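PDB 5ZT3: WA352 from Oryza sativa subsp. indica, which is a mitochondrial protein associated with cytoplasmic male sterility in rice, whose molecular activity is not firmly established. Local coordinates for residues Y16-P19 with V20-I24. Numbering follows the deposited sequence.
Sequences YPYP and VDEII
Glu22 turns CG away from its amide nitrogen (chi1 179°) and runs on extended, reaching back to the CD corner of the Pro19 ring, where Glu22 OE1 comes to 3.1 Å from Pro19 CD. The same oxygen lies near the plane of the Tyr18 ring, at its edge, 4.1 Å from Tyr18 CD1; carboxylate and ring planes stand 82° apart. Tyr18 carries CG anti to its carbonyl carbon (chi1 -47°), which swings the ring toward Ile24, and Tyr18 CE1 meets Ile24 CD1 at 3.9 Å, the two side chains crossing at about a right angle. The backbone pairing Pro19 with Glu22 is a type I beta turn, closed by a nearly straight hydrogen bond of 3.1 Å from Glu22 N to Pro19 O. The donor sits well above the carbonyl plane. A water gives one hydrogen bond to Pro19 O and another to Glu22 O, each 2.8 Å long, so the Pro19 carbonyl accepts two bonds and the ends of the turn are bridged. On the turn, Asp21 OD1 approaches Pro19 CB to 3.5 Å. The turn belongs to the loop leading to helix 29-37 in the mostly helical DUF8018 region: Val20 bonds through its backbone to Gln30, while Tyr18 packs edge-to-face with Phe59 and touches Val63 on helix 45-72. Pro17 CB rests 3.9 Å above the centre of one face of the Tyr18 ring.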
loop_
_atom_site.group_PDB
_atom_site.type_symbol
_atom_site.label_atom_id
_atom_site.label_comp_id
_atom_site.label_asym_id
_atom_site.label_seq_id
_atom_site.Cartn_x
_atom_site.Cartn_y
_atom_site.Cartn_z
ATOM N N TYR A 16 5.790 14.702 7.589
ATOM C CA TYR A 16 5.574 13.450 6.872
ATOM C C TYR A 16 6.893 12.691 6.722
ATOM O O TYR A 16 7.888 13.258 6.277
ATOM C CB TYR A 16 4.945 13.720 5.505
ATOM C CG TYR A 16 4.439 12.474 4.830
ATOM C CD1 TYR A 16 3.280 11.844 5.269
ATOM C CD2 TYR A 16 5.126 11.918 3.763
ATOM C CE1 TYR A 16 2.817 10.695 4.654
ATOM C CE2 TYR A 16 4.673 10.773 3.143
ATOM C CZ TYR A 16 3.522 10.168 3.591
ATOM O OH TYR A 16 3.070 9.034 2.971
ATOM N N PRO A 17 6.898 11.403 7.081
ATOM C CA PRO A 17 8.177 10.684 7.226
ATOM C C PRO A 17 8.892 10.335 5.922
ATOM O O PRO A 17 10.073 9.970 5.979
ATOM C CB PRO A 17 7.790 9.419 8.007
ATOM C CG PRO A 17 6.332 9.240 7.755
ATOM C CD PRO A 17 5.753 10.612 7.571
ATOM N N TYR A 18 8.245 10.424 4.759
ATOM C CA TYR A 18 8.869 9.946 3.533
ATOM C C TYR A 18 8.859 11.022 2.454
ATOM O O TYR A 18 7.807 11.637 2.199
ATOM C CB TYR A 18 8.156 8.697 3.011
ATOM C CG TYR A 18 7.902 7.679 4.088
ATOM C CD1 TYR A 18 8.942 6.932 4.619
ATOM C CD2 TYR A 18 6.620 7.473 4.583
ATOM C CE1 TYR A 18 8.714 6.001 5.615
ATOM C CE2 TYR A 18 6.381 6.544 5.577
ATOM C CZ TYR A 18 7.432 5.815 6.086
ATOM O OH TYR A 18 7.197 4.893 7.076
ATOM N N PRO A 19 9.990 11.265 1.792
ATOM C CA PRO A 19 9.966 12.074 0.571
ATOM C C PRO A 19 9.003 11.448 -0.421
ATOM O O PRO A 19 8.817 10.231 -0.452
ATOM C CB PRO A 19 11.410 11.991 0.064
ATOM C CG PRO A 19 12.222 11.688 1.297
ATOM C CD PRO A 19 11.346 10.793 2.122
ATOM N N VAL A 20 8.380 12.297 -1.243
ATOM C CA VAL A 20 7.322 11.815 -2.122
ATOM C C VAL A 20 7.827 10.872 -3.203
ATOM O O VAL A 20 7.019 10.167 -3.825
ATOM C CB VAL A 20 6.537 12.991 -2.716
ATOM C CG1 VAL A 20 6.051 13.860 -1.599
ATOM C CG2 VAL A 20 7.415 13.775 -3.673
ATOM N N ASP A 21 9.137 10.826 -3.444
ATOM C CA ASP A 21 9.699 9.946 -4.457
ATOM C C ASP A 21 10.405 8.726 -3.877
ATOM O O ASP A 21 10.958 7.928 -4.639
ATOM C CB ASP A 21 10.634 10.721 -5.401
ATOM C CG ASP A 21 11.720 11.475 -4.664
ATOM O OD1 ASP A 21 11.558 11.751 -3.455
ATOM O OD2 ASP A 21 12.748 11.797 -5.303
ATOM N N GLU A 22 10.389 8.550 -2.559
ATOM C CA GLU A 22 11.040 7.386 -1.967
ATOM C C GLU A 22 10.199 6.139 -2.201
ATOM O O GLU A 22 8.993 6.125 -1.929
ATOM C CB GLU A 22 11.249 7.590 -0.470
ATOM C CG GLU A 22 11.909 6.388 0.186
ATOM C CD GLU A 22 12.269 6.614 1.640
ATOM O OE1 GLU A 22 12.092 7.746 2.134
ATOM O OE2 GLU A 22 12.726 5.649 2.298
ATOM N N ILE A 23 10.838 5.078 -2.687
ATOM C CA ILE A 23 10.150 3.845 -3.046
ATOM C C ILE A 23 10.290 2.840 -1.911
ATOM O O ILE A 23 11.409 2.515 -1.492
ATOM C CB ILE A 23 10.679 3.267 -4.369
ATOM C CG1 ILE A 23 10.414 4.251 -5.513
ATOM C CG2 ILE A 23 10.030 1.920 -4.650
ATOM C CD1 ILE A 23 10.904 3.771 -6.868
ATOM N N ILE A 24 9.155 2.344 -1.418
ATOM C CA ILE A 24 9.102 1.269 -0.434
ATOM C C ILE A 24 8.066 0.262 -0.909
ATOM O O ILE A 24 6.939 0.643 -1.241
ATOM C CB ILE A 24 8.722 1.800 0.963
ATOM C CG1 ILE A 24 9.740 2.841 1.440
ATOM C CG2 ILE A 24 8.589 0.650 1.957
ATOM C CD1 ILE A 24 9.336 3.557 2.704
HETATM O O HOH W 1 7.197 8.142 -1.229
#